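PDB 6CW5: ribokinase from Cryptococcus neoformans var. grubii serotype A, which probably catalyses the ATP- and magnesium-dependent phosphorylation of D-ribose at O-5, giving D-ribose 5-phosphate that feeds nucleotide and amino-acid synthesis or the pentose phosphate pathway. Local coordinates for residues A[24-29]-A[45-50]; A[101-106]-A[117-122]; A[31-36]-A[105-110]; A[55-60]-A[81-86]; A[70-75]-A[93-98]. All coordinates share one frame; numbering follows the deposited sequence.

Contact 1 of 5, residues A[24-29]-A[45-50]; sequences DEFFHL and TKRAGG. With GOL (glycerol), chain B.
Asp24 and Phe26 pair with Arg47 and Thr45 as antiparallel neighbours in the small four-stranded sheet, the lid of the ribokinase fold. Four backbone hydrogen bonds join the strands. The shortest runs from Phe26 N to Thr45 O at 2.7 Å.

Glu25 and Lys46 form the non-hydrogen-bonded pair between them. Their extended side chains lie alongside and point the same way. Glu25 OE2 and Lys46 NZ make a long salt bridge of 3.8 Å, and one water bonds to both atoms. The stronger partner of Glu25 is Arg103, through OE1. His28 NE2 and Thr45 OG1 share a nearly straight hydrogen bond of 3.1 Å at the edge of the imidazole.

Phe26 meets Arg47 CG obliquely at CE2, and Thr45 O lies at the edge of the Phe26 ring.

Asp24 and Gly50 belong to the predicted sugar site. Asp24 CG stands beside the backbone N (chi1 -72°), and the carboxylate reaches a glycerol, probably from crystallisation, that also bonds to Asn22, Lys51 and Glu146. A water donates to both Asp24 OD2 and Ala48 O. Glycerol O2 donates to Asp24 OD1 at 2.7 Å. Glycerol O1 donates to Asp24 OD2 and accepts from Gly50 N at 3.2 Å.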
# COMPACT_ATOMS: atom_id res chain seq x y z
N ASP A 24 12.81 -6.26 -20.31
CA ASP A 24 11.92 -6.87 -21.29
C ASP A 24 12.71 -7.92 -22.06
O ASP A 24 13.78 -7.62 -22.59
CB ASP A 24 11.38 -5.84 -22.28
CG ASP A 24 10.35 -4.89 -21.65
OD1 ASP A 24 9.99 -5.08 -20.48
OD2 ASP A 24 9.91 -3.98 -22.38
N GLU A 25 12.16 -9.12 -22.16
CA GLU A 25 12.75 -10.16 -22.99
C GLU A 25 11.77 -10.44 -24.12
O GLU A 25 10.68 -10.97 -23.88
CB GLU A 25 13.02 -11.40 -22.17
CG GLU A 25 14.16 -11.21 -21.20
CD GLU A 25 14.45 -12.49 -20.45
OE1 GLU A 25 13.60 -12.91 -19.67
OE2 GLU A 25 15.53 -13.08 -20.69
N PHE A 26 12.16 -10.05 -25.34
CA PHE A 26 11.35 -10.30 -26.53
C PHE A 26 11.78 -11.62 -27.15
O PHE A 26 12.86 -11.71 -27.73
CB PHE A 26 11.51 -9.19 -27.56
CG PHE A 26 10.96 -7.87 -27.11
CD1 PHE A 26 9.65 -7.52 -27.41
CD2 PHE A 26 11.74 -7.00 -26.37
CE1 PHE A 26 9.13 -6.31 -26.99
CE2 PHE A 26 11.23 -5.77 -25.93
CZ PHE A 26 9.93 -5.43 -26.25
N PHE A 27 10.90 -12.62 -27.09
CA PHE A 27 11.08 -13.90 -27.75
C PHE A 27 10.35 -13.88 -29.09
O PHE A 27 9.11 -13.82 -29.13
CB PHE A 27 10.55 -15.01 -26.85
CG PHE A 27 11.39 -15.26 -25.64
CD1 PHE A 27 12.40 -16.20 -25.66
CD2 PHE A 27 11.15 -14.56 -24.46
CE1 PHE A 27 13.20 -16.42 -24.52
CE2 PHE A 27 11.92 -14.77 -23.32
CZ PHE A 27 12.94 -15.71 -23.34
N HIS A 28 11.10 -13.92 -30.18
CA HIS A 28 10.48 -13.86 -31.50
C HIS A 28 9.94 -15.23 -31.88
O HIS A 28 10.66 -16.24 -31.86
CB HIS A 28 11.50 -13.33 -32.51
CG HIS A 28 12.09 -12.02 -32.08
ND1 HIS A 28 11.47 -10.82 -32.33
CD2 HIS A 28 13.19 -11.73 -31.35
CE1 HIS A 28 12.18 -9.84 -31.80
NE2 HIS A 28 13.23 -10.37 -31.20
N LEU A 29 8.66 -15.27 -32.26
CA LEU A 29 7.95 -16.53 -32.45
C LEU A 29 7.05 -16.47 -33.68
O LEU A 29 6.61 -15.39 -34.07
CB LEU A 29 7.10 -16.83 -31.21
CG LEU A 29 7.90 -17.30 -29.99
CD1 LEU A 29 7.10 -16.97 -28.73
CD2 LEU A 29 8.15 -18.77 -30.09
N THR A 45 15.61 -10.77 -27.76
CA THR A 45 16.10 -9.42 -27.64
C THR A 45 15.78 -8.95 -26.23
O THR A 45 14.65 -9.08 -25.80
CB THR A 45 15.43 -8.49 -28.67
OG1 THR A 45 15.67 -8.97 -29.99
CG2 THR A 45 15.96 -7.07 -28.54
N LYS A 46 16.78 -8.44 -25.51
CA LYS A 46 16.56 -7.89 -24.18
C LYS A 46 16.61 -6.37 -24.28
O LYS A 46 17.54 -5.82 -24.87
CB LYS A 46 17.59 -8.38 -23.17
CG LYS A 46 17.39 -9.82 -22.69
CD LYS A 46 18.16 -10.07 -21.38
CE LYS A 46 18.26 -11.56 -21.06
NZ LYS A 46 18.95 -11.81 -19.76
N ARG A 47 15.64 -5.70 -23.67
CA ARG A 47 15.62 -4.24 -23.73
C ARG A 47 15.13 -3.71 -22.39
O ARG A 47 14.41 -4.40 -21.67
CB ARG A 47 14.71 -3.73 -24.86
CG ARG A 47 15.05 -4.31 -26.24
CD ARG A 47 14.81 -3.30 -27.32
NE ARG A 47 15.14 -3.81 -28.65
CZ ARG A 47 16.29 -3.56 -29.27
NH1 ARG A 47 17.21 -2.82 -28.68
NH2 ARG A 47 16.50 -4.05 -30.48
N ALA A 48 15.56 -2.49 -22.05
CA ALA A 48 14.99 -1.82 -20.89
C ALA A 48 13.51 -1.55 -21.13
O ALA A 48 13.10 -1.17 -22.23
CB ALA A 48 15.71 -0.50 -20.64
N GLY A 49 12.71 -1.75 -20.10
CA GLY A 49 11.27 -1.56 -20.20
C GLY A 49 10.61 -1.28 -18.86
O GLY A 49 11.24 -0.76 -17.93
N GLY A 50 9.32 -1.64 -18.77
CA GLY A 50 8.49 -1.39 -17.60
C GLY A 50 7.63 -0.15 -17.76
O GLY A 50 8.07 0.86 -18.30
C1 GOL B . 6.76 -2.58 -21.32
O1 GOL B . 8.14 -2.34 -21.71
C2 GOL B . 6.77 -3.93 -20.56
O2 GOL B . 7.74 -3.96 -19.58
C3 GOL B . 5.35 -4.17 -20.00
O3 GOL B . 5.11 -3.10 -19.08
O HOH W 1 11.44 -2.67 -23.99
O HOH W 2 16.63 -13.02 -17.87

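Contact 2 of 5, residues A[101-106]-A[117-122]; sequences TGRAVI and VLHAGA
Leu118 CG stands beside its backbone N (chi1 -64°), and its CD2 branch reaches Ala104 CB on the neighbouring strand, 3.9 Å away. Val105 and Val117 share a different rotamer, with CG1 anti to the backbone N (chi1 175° and 170°). The two branched side chains sit next to each other, with 4.3 Å between Val105 CB and Val117 CB.

The backbone frame is a regular antiparallel beta hairpin. Arg103 and His119 exchange two backbone hydrogen bonds, and so do Val105 and Val117. The shortest is Val105 N to Val117 O at 2.7 Å. Leu118 CA also brings its hydrogen to Arg103 O, 3.4 Å away.

Arg103 and His119 point to the same face as the two valines. Their CB atoms are 4.3 Å apart, and Arg103 CD meets the imidazole obliquely. The guanidinium is held elsewhere, by Glu25. Past the strand the chain turns, and Gly102 CA lies 3.3 Å from Ala120 O. Ala120 touches Ser128 of the second subunit.

Strand 115-119 is an outermost strand of the small sheet within this chain. Strand 102-109 is bonded on its other side to strand 22-29, where Ala104 packs on Asp24 of the predicted ribose site.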
# COMPACT_ATOMS: atom_id res chain seq x y z
N THR A 101 15.55 -7.52 -10.73
CA THR A 101 14.70 -6.57 -11.43
C THR A 101 13.48 -7.30 -12.01
O THR A 101 13.59 -8.45 -12.46
CB THR A 101 15.52 -5.90 -12.53
OG1 THR A 101 16.67 -5.28 -11.93
CG2 THR A 101 14.72 -4.81 -13.25
N GLY A 102 12.33 -6.64 -11.98
CA GLY A 102 11.15 -7.21 -12.60
C GLY A 102 11.38 -7.48 -14.07
O GLY A 102 12.24 -6.88 -14.73
N ARG A 103 10.61 -8.44 -14.58
CA ARG A 103 10.81 -8.92 -15.94
C ARG A 103 9.49 -8.93 -16.68
O ARG A 103 8.43 -9.21 -16.09
CB ARG A 103 11.42 -10.33 -15.93
CG ARG A 103 12.80 -10.36 -15.28
CD ARG A 103 13.20 -11.76 -14.98
NE ARG A 103 13.26 -12.53 -16.22
CZ ARG A 103 13.37 -13.85 -16.25
NH1 ARG A 103 13.45 -14.52 -15.11
NH2 ARG A 103 13.40 -14.47 -17.42
N ALA A 104 9.53 -8.60 -17.97
CA ALA A 104 8.40 -8.86 -18.86
C ALA A 104 8.85 -9.89 -19.87
O ALA A 104 9.79 -9.65 -20.62
CB ALA A 104 7.91 -7.60 -19.58
N VAL A 105 8.18 -11.04 -19.88
CA VAL A 105 8.50 -12.07 -20.87
C VAL A 105 7.52 -11.86 -22.01
O VAL A 105 6.33 -12.10 -21.85
CB VAL A 105 8.40 -13.48 -20.28
CG1 VAL A 105 8.61 -14.53 -21.36
CG2 VAL A 105 9.43 -13.64 -19.19
N ILE A 106 8.02 -11.38 -23.16
CA ILE A 106 7.18 -10.92 -24.26
C ILE A 106 7.30 -11.90 -25.42
O ILE A 106 8.40 -12.12 -25.95
CB ILE A 106 7.54 -9.50 -24.71
CG1 ILE A 106 7.55 -8.57 -23.48
CG2 ILE A 106 6.55 -9.02 -25.80
CD1 ILE A 106 7.81 -7.11 -23.78
N VAL A 117 3.97 -11.79 -20.10
CA VAL A 117 3.93 -12.35 -18.75
C VAL A 117 4.85 -11.52 -17.89
O VAL A 117 6.04 -11.39 -18.19
CB VAL A 117 4.37 -13.82 -18.73
CG1 VAL A 117 4.55 -14.27 -17.28
CG2 VAL A 117 3.32 -14.70 -19.50
N LEU A 118 4.31 -10.95 -16.81
CA LEU A 118 5.12 -10.13 -15.91
C LEU A 118 5.63 -10.97 -14.75
O LEU A 118 4.93 -11.86 -14.25
CB LEU A 118 4.28 -8.97 -15.37
CG LEU A 118 3.79 -7.95 -16.38
CD1 LEU A 118 2.90 -6.92 -15.65
CD2 LEU A 118 4.99 -7.29 -17.07
N HIS A 119 6.85 -10.71 -14.31
CA HIS A 119 7.34 -11.22 -13.04
C HIS A 119 7.73 -10.00 -12.23
O HIS A 119 8.60 -9.24 -12.65
CB HIS A 119 8.55 -12.15 -13.26
CG HIS A 119 9.31 -12.44 -12.01
ND1 HIS A 119 8.81 -13.24 -11.00
CD2 HIS A 119 10.53 -12.02 -11.58
CE1 HIS A 119 9.69 -13.31 -10.02
NE2 HIS A 119 10.74 -12.58 -10.35
N ALA A 120 7.04 -9.78 -11.10
CA ALA A 120 7.17 -8.51 -10.39
C ALA A 120 8.59 -8.26 -9.92
O ALA A 120 9.11 -7.14 -10.06
CB ALA A 120 6.23 -8.49 -9.18
N GLY A 121 9.21 -9.25 -9.28
CA GLY A 121 10.56 -9.05 -8.75
C GLY A 121 10.62 -7.83 -7.84
O GLY A 121 9.73 -7.60 -7.01
N ALA A 122 11.64 -6.99 -8.05
CA ALA A 122 11.83 -5.81 -7.21
C ALA A 122 10.71 -4.80 -7.34
O ALA A 122 10.57 -3.92 -6.47
CB ALA A 122 13.17 -5.14 -7.56

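Contact 3 of 5, residues A[31-36]-A[105-110]; sequences HIVRPG and VIQSAA
Gln107 and Ile32 form the close-packed part of this contact, where a loop lies against a strand. Ile32 CD1 rests 3.6 Å from Gln107 CB and 3.8 Å from Ala109 CB. Ile32 CG1 stands beside its backbone N (chi1 -59°), and the second turn (chi2 -65°) carries CD1 into the step between these two residues, which point to the same side of the strand. The CG2 branch of Ile32 meets the amide end of Gln107, 3.6 Å from Gln107 OE1.

That amide makes the one direct hydrogen bond between the segments. Val33 N donates to Gln107 OE1 at 2.8 Å. The bond is almost straight at 174°, and the donor lies in the carbonyl plane of the amide. Val33 CG1 also sits close, 3.2 Å from Gln107 OE1, and the two side chains cross at about a right angle.

The looser side is bridged by water. One water donates to Val33 O and accepts from Gln107 NE2 at 3.0 Å. Direct and bridged bonds together use both ends of the glutamine amide, which fixes its rotation. At the other end of the contact His31 adds little: its CA is 4.0 Å from Ala109 CB, and its ring turns away to Glu37.

This is plain surface packing. It lays the loop between strands 22-29 and 43-49 against strand 102-109 of the small lid sheet. Strand 102-109 lies between strands 22-29 and 115-119 there. Gln107 packs on Leu29 of the first, and both Ile32 and Gln107 touch Ser115 of the second.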
# COMPACT_ATOMS: atom_id res chain seq x y z
N HIS A 31 4.04 -17.57 -33.78
CA HIS A 31 2.71 -17.31 -33.25
C HIS A 31 2.80 -17.46 -31.75
O HIS A 31 3.79 -17.99 -31.23
CB HIS A 31 1.67 -18.30 -33.81
CG HIS A 31 2.03 -19.73 -33.55
ND1 HIS A 31 2.66 -20.52 -34.49
CD2 HIS A 31 1.87 -20.50 -32.45
CE1 HIS A 31 2.86 -21.73 -33.98
NE2 HIS A 31 2.40 -21.73 -32.74
N ILE A 32 1.78 -16.95 -31.05
CA ILE A 32 1.75 -17.05 -29.60
C ILE A 32 1.58 -18.52 -29.20
O ILE A 32 0.75 -19.23 -29.77
CB ILE A 32 0.61 -16.19 -29.04
CG1 ILE A 32 0.81 -14.73 -29.47
CG2 ILE A 32 0.51 -16.34 -27.51
CD1 ILE A 32 2.06 -14.08 -28.86
N VAL A 33 2.36 -18.98 -28.21
CA VAL A 33 2.31 -20.40 -27.89
C VAL A 33 0.96 -20.74 -27.26
O VAL A 33 0.41 -19.97 -26.46
CB VAL A 33 3.49 -20.83 -26.99
CG1 VAL A 33 3.38 -20.21 -25.59
CG2 VAL A 33 3.57 -22.37 -26.92
N ARG A 34 0.41 -21.87 -27.65
CA ARG A 34 -0.90 -22.33 -27.22
C ARG A 34 -0.78 -23.34 -26.09
O ARG A 34 0.28 -23.95 -25.90
CB ARG A 34 -1.63 -22.96 -28.42
CG ARG A 34 -1.78 -21.97 -29.58
CD ARG A 34 -2.01 -22.67 -30.90
NE ARG A 34 -0.80 -23.28 -31.43
CZ ARG A 34 -0.77 -24.07 -32.49
NH1 ARG A 34 -1.90 -24.34 -33.14
NH2 ARG A 34 0.38 -24.59 -32.91
N PRO A 35 -1.83 -23.54 -25.30
CA PRO A 35 -1.77 -24.53 -24.22
C PRO A 35 -1.30 -25.90 -24.69
O PRO A 35 -1.78 -26.44 -25.70
CB PRO A 35 -3.21 -24.57 -23.70
CG PRO A 35 -3.72 -23.22 -23.98
CD PRO A 35 -3.11 -22.81 -25.29
N GLY A 36 -0.31 -26.45 -23.99
CA GLY A 36 0.20 -27.75 -24.31
C GLY A 36 1.29 -27.77 -25.37
O GLY A 36 1.87 -28.82 -25.62
N VAL A 105 8.18 -11.04 -19.88
CA VAL A 105 8.50 -12.07 -20.87
C VAL A 105 7.52 -11.86 -22.01
O VAL A 105 6.33 -12.10 -21.85
CB VAL A 105 8.40 -13.48 -20.28
CG1 VAL A 105 8.61 -14.53 -21.36
CG2 VAL A 105 9.43 -13.64 -19.19
N ILE A 106 8.02 -11.38 -23.16
CA ILE A 106 7.18 -10.92 -24.26
C ILE A 106 7.30 -11.90 -25.42
O ILE A 106 8.40 -12.12 -25.95
CB ILE A 106 7.54 -9.50 -24.71
CG1 ILE A 106 7.55 -8.57 -23.48
CG2 ILE A 106 6.55 -9.02 -25.80
CD1 ILE A 106 7.81 -7.11 -23.78
N GLN A 107 6.18 -12.50 -25.80
CA GLN A 107 6.13 -13.30 -27.01
C GLN A 107 5.81 -12.33 -28.14
O GLN A 107 4.74 -11.73 -28.15
CB GLN A 107 5.06 -14.39 -26.90
CG GLN A 107 5.32 -15.45 -25.85
CD GLN A 107 4.16 -16.41 -25.76
OE1 GLN A 107 3.94 -17.23 -26.65
NE2 GLN A 107 3.39 -16.29 -24.69
N SER A 108 6.76 -12.17 -29.05
CA SER A 108 6.61 -11.28 -30.20
C SER A 108 6.25 -12.15 -31.40
O SER A 108 7.12 -12.74 -32.03
CB SER A 108 7.89 -10.49 -30.45
OG SER A 108 7.72 -9.64 -31.57
N ALA A 109 4.96 -12.21 -31.69
CA ALA A 109 4.44 -13.08 -32.74
C ALA A 109 4.64 -12.44 -34.11
O ALA A 109 4.50 -11.22 -34.25
CB ALA A 109 2.95 -13.35 -32.51
N ALA A 110 4.96 -13.27 -35.10
CA ALA A 110 5.14 -12.78 -36.46
C ALA A 110 3.84 -12.20 -36.99
O ALA A 110 3.85 -11.14 -37.63
CB ALA A 110 5.64 -13.91 -37.36
O HOH W 3 1.11 -18.15 -24.47

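Contact 4 of 5, residues A[55-60]-A[81-86]; sequences QAFAVA and EMLESA
Phe57 meets Ala86 and Leu83 across two helices that pack without a direct hydrogen bond. It is the main residue of helix 51-61 in this contact. Its CG is anti to the backbone N (chi1 -161°), and the ring reaches across to the second helix. Phe57 CE1 lies 3.3 Å from Ala86 CB, a close apolar contact in which the methyl approaches obliquely. Leu83 CD2 is at the edge of the ring, 4.3 Å from Phe57 CD1. Met82 O is also near the ring plane, 3.9 Å from Phe57 CE1.

This carbonyl is already occupied within its own segment. Ser85 OG donates to Met82 O at 2.9 Å, and Ala86 N bonds to it at 3.1 Å. Both donors come from the same face of the carbonyl plane.

One turn further along, Ala60 takes over. Its CB touches Ala86 O at 3.5 Å. Ala86 is thus met by both residues, through its methyl by Phe57 and through its carbonyl by Ala60.

Met318 and Val321 also pack on Phe57, and Leu83 reaches Leu68 of strand 66-73. This is helix-to-helix packing beside the large sheet of the alpha/beta ribokinase fold, with an aromatic ring and small alanines at the interface.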
# COMPACT_ATOMS: atom_id res chain seq x y z
N GLN A 55 7.48 5.32 -19.24
CA GLN A 55 6.76 6.59 -19.18
C GLN A 55 7.66 7.69 -18.63
O GLN A 55 7.63 8.82 -19.12
CB GLN A 55 5.48 6.41 -18.35
CG GLN A 55 4.45 5.59 -19.13
CD GLN A 55 3.12 5.32 -18.40
OE1 GLN A 55 2.77 5.98 -17.42
NE2 GLN A 55 2.41 4.30 -18.88
N ALA A 56 8.53 7.37 -17.66
CA ALA A 56 9.46 8.39 -17.16
C ALA A 56 10.44 8.81 -18.25
O ALA A 56 10.75 10.00 -18.40
CB ALA A 56 10.23 7.85 -15.95
N PHE A 57 10.96 7.83 -18.99
CA PHE A 57 11.86 8.10 -20.09
C PHE A 57 11.21 9.03 -21.12
O PHE A 57 11.87 9.91 -21.69
CB PHE A 57 12.25 6.77 -20.74
CG PHE A 57 13.48 6.84 -21.55
CD1 PHE A 57 14.73 6.80 -20.95
CD2 PHE A 57 13.41 6.95 -22.94
CE1 PHE A 57 15.89 6.85 -21.72
CE2 PHE A 57 14.56 7.02 -23.70
CZ PHE A 57 15.80 6.97 -23.10
N ALA A 58 9.93 8.81 -21.40
CA ALA A 58 9.22 9.64 -22.37
C ALA A 58 8.99 11.04 -21.84
O ALA A 58 9.11 12.01 -22.58
CB ALA A 58 7.90 8.98 -22.77
N VAL A 59 8.67 11.18 -20.55
CA VAL A 59 8.55 12.53 -19.99
C VAL A 59 9.86 13.27 -20.19
O VAL A 59 9.89 14.41 -20.65
CB VAL A 59 8.14 12.50 -18.50
CG1 VAL A 59 8.14 13.93 -17.92
CG2 VAL A 59 6.76 11.87 -18.32
N ALA A 60 10.97 12.60 -19.87
CA ALA A 60 12.29 13.22 -19.98
C ALA A 60 12.63 13.55 -21.43
O ALA A 60 13.12 14.63 -21.74
CB ALA A 60 13.35 12.30 -19.37
N GLU A 81 21.03 3.35 -15.20
CA GLU A 81 22.01 4.24 -15.84
C GLU A 81 21.46 4.84 -17.14
O GLU A 81 21.79 5.98 -17.47
CB GLU A 81 23.30 3.48 -16.10
CG GLU A 81 23.89 2.95 -14.82
CD GLU A 81 25.17 2.19 -15.03
OE1 GLU A 81 25.32 1.56 -16.10
OE2 GLU A 81 26.02 2.24 -14.12
N MET A 82 20.65 4.08 -17.88
CA MET A 82 19.99 4.63 -19.06
C MET A 82 19.03 5.74 -18.67
O MET A 82 18.99 6.80 -19.31
CB MET A 82 19.22 3.54 -19.81
CG MET A 82 20.03 2.53 -20.57
SD MET A 82 18.94 1.40 -21.47
CE MET A 82 18.02 2.56 -22.49
N LEU A 83 18.22 5.49 -17.64
CA LEU A 83 17.30 6.52 -17.16
C LEU A 83 18.06 7.78 -16.78
O LEU A 83 17.69 8.89 -17.18
CB LEU A 83 16.51 5.98 -15.97
CG LEU A 83 15.44 4.94 -16.28
CD1 LEU A 83 15.10 4.16 -15.01
CD2 LEU A 83 14.20 5.63 -16.88
N GLU A 84 19.15 7.62 -16.03
CA GLU A 84 19.93 8.79 -15.63
C GLU A 84 20.51 9.52 -16.83
O GLU A 84 20.55 10.75 -16.86
CB GLU A 84 21.03 8.37 -14.65
CG GLU A 84 20.46 7.88 -13.33
CD GLU A 84 21.42 7.05 -12.50
OE1 GLU A 84 22.47 6.64 -13.03
OE2 GLU A 84 21.12 6.81 -11.31
N SER A 85 20.96 8.77 -17.85
CA SER A 85 21.54 9.47 -18.99
C SER A 85 20.49 10.25 -19.76
O SER A 85 20.83 11.19 -20.48
CB SER A 85 22.28 8.50 -19.92
OG SER A 85 21.36 7.73 -20.67
N ALA A 86 19.22 9.89 -19.63
CA ALA A 86 18.15 10.66 -20.27
C ALA A 86 17.66 11.83 -19.43
O ALA A 86 16.83 12.61 -19.92
CB ALA A 86 16.98 9.74 -20.60

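Contact 5 of 5, residues A[70-75]-A[93-98]; sequences GAIGDD and LKIVKD
Gly70 O is gripped twice by one residue. Lys94 N donates to it at 2.9 Å; the N-H points almost straight at the oxygen, with the donor 30° out of the carbonyl plane. Lys94 NZ comes back to the same oxygen, 3.2 Å from Gly70 O, in a weak bond. The lysine chain curls at chi3 and chi4 (-77° and -70°), which brings the ammonium back to the carbonyl of the neighbouring strand. Its stronger partners are Lys92 O and the carboxylate of Asp69.

The strands run parallel, and their bonds alternate in the usual way. Ile72 N donates to Lys94 O, and Val96 N donates to Ile72 O, both at 2.8 Å. Beyond them a water takes over the link: it accepts from Asp74 N and donates to Val96 O.

Apolar side chains meet on both faces. On one, Ile72 and Ile95 lie side by side, with 4.0 Å between their CG1 atoms. Ile95 CG2 also lies 3.4 Å from Asp74 OD1. Leu93 crosses Ile72 at about a right angle and reaches it through CD1. These residues also meet helix 77-85, which joins the two strands in a beta-alpha-beta unit. On the other face Ala71 CB packs on Val96 CG2 at 3.8 Å.

Strand 93-96 is the outermost strand at this end of the large sheet within this chain. The chemistry implies an edge strand fixed by direct backbone bonds in its middle and a lysine near its start. At the far end, beside Asp74, water carries the link.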
# COMPACT_ATOMS: atom_id res chain seq x y z
N GLY A 70 10.77 3.72 -7.27
CA GLY A 70 10.51 2.30 -7.45
C GLY A 70 11.73 1.50 -7.04
O GLY A 70 12.52 1.97 -6.22
N ALA A 71 11.92 0.31 -7.60
CA ALA A 71 13.04 -0.51 -7.16
C ALA A 71 13.49 -1.44 -8.27
O ALA A 71 12.68 -1.92 -9.07
CB ALA A 71 12.68 -1.32 -5.92
N ILE A 72 14.79 -1.73 -8.28
CA ILE A 72 15.38 -2.71 -9.18
C ILE A 72 16.26 -3.64 -8.36
O ILE A 72 16.56 -3.38 -7.19
CB ILE A 72 16.22 -2.06 -10.30
CG1 ILE A 72 17.33 -1.19 -9.69
CG2 ILE A 72 15.29 -1.24 -11.23
CD1 ILE A 72 18.41 -0.77 -10.70
N GLY A 73 16.72 -4.71 -9.01
CA GLY A 73 17.81 -5.48 -8.45
C GLY A 73 19.15 -5.04 -9.02
O GLY A 73 19.20 -4.22 -9.92
N ASP A 74 20.23 -5.63 -8.47
CA ASP A 74 21.57 -5.39 -8.99
C ASP A 74 21.61 -5.54 -10.51
O ASP A 74 22.34 -4.81 -11.19
CB ASP A 74 22.57 -6.38 -8.37
CG ASP A 74 23.15 -5.89 -7.06
OD1 ASP A 74 22.70 -4.85 -6.56
OD2 ASP A 74 24.06 -6.57 -6.55
N ASP A 75 20.86 -6.51 -11.05
CA ASP A 75 20.94 -6.82 -12.46
C ASP A 75 20.29 -5.77 -13.34
O ASP A 75 20.41 -5.85 -14.57
CB ASP A 75 20.31 -8.20 -12.74
CG ASP A 75 18.83 -8.29 -12.37
OD1 ASP A 75 18.26 -7.38 -11.71
OD2 ASP A 75 18.23 -9.31 -12.76
N LEU A 93 14.98 5.47 -6.84
CA LEU A 93 14.99 4.17 -7.53
C LEU A 93 15.94 3.28 -6.74
O LEU A 93 17.17 3.37 -6.88
CB LEU A 93 15.37 4.32 -9.00
CG LEU A 93 15.39 3.00 -9.79
CD1 LEU A 93 14.01 2.35 -9.78
CD2 LEU A 93 15.84 3.23 -11.21
N LYS A 94 15.37 2.45 -5.89
CA LYS A 94 16.12 1.69 -4.91
C LYS A 94 16.73 0.46 -5.57
O LYS A 94 16.10 -0.15 -6.44
CB LYS A 94 15.21 1.28 -3.75
CG LYS A 94 14.73 2.51 -2.92
CD LYS A 94 13.44 2.27 -2.15
CE LYS A 94 12.20 2.32 -3.04
NZ LYS A 94 11.84 3.68 -3.56
N ILE A 95 17.94 0.10 -5.14
CA ILE A 95 18.59 -1.12 -5.59
C ILE A 95 18.51 -2.12 -4.45
O ILE A 95 19.06 -1.89 -3.37
CB ILE A 95 20.04 -0.85 -6.00
CG1 ILE A 95 20.08 0.19 -7.13
CG2 ILE A 95 20.70 -2.14 -6.42
CD1 ILE A 95 21.49 0.73 -7.42
N VAL A 96 17.86 -3.25 -4.70
CA VAL A 96 17.50 -4.19 -3.66
C VAL A 96 18.45 -5.37 -3.71
O VAL A 96 18.53 -6.05 -4.74
CB VAL A 96 16.05 -4.68 -3.82
CG1 VAL A 96 15.67 -5.57 -2.65
CG2 VAL A 96 15.12 -3.49 -3.91
N LYS A 97 19.14 -5.61 -2.60
CA LYS A 97 20.03 -6.75 -2.51
C LYS A 97 19.24 -8.06 -2.50
O LYS A 97 18.15 -8.14 -1.93
CB LYS A 97 20.87 -6.64 -1.23
N ASP A 98 19.79 -9.08 -3.14
CA ASP A 98 19.17 -10.40 -3.18
C ASP A 98 17.78 -10.37 -3.82
O ASP A 98 16.92 -11.20 -3.50
CB ASP A 98 19.08 -11.03 -1.78
CG ASP A 98 20.43 -11.14 -1.10
OD1 ASP A 98 21.45 -11.34 -1.80
OD2 ASP A 98 20.46 -11.02 0.14
O HOH W 4 20.31 -7.02 -6.18

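Contacts 1 and 5 are buried, contact 2 is partly so, and contacts 3 and 4 lie at the surface. Contacts 1, 2 and 3 all use the small sheet. Contacts 2 and 3 share Val105 and Ile106, while a salt bridge from Glu25 to Arg103 ties contact 1 to contact 2. Contacts 4 and 5 belong to the main alpha/beta body and meet where Leu83 packs on Leu93. Thr101 joins contact 2 to contact 5 by bonding to Asp75 and Gly73. The strands pair antiparallel in contacts 1 and 2 and parallel in contact 5. Contact 3 relies on one side-chain amide, and contact 4 on apolar packing. Contact 1 alone holds residues of the predicted sugar site.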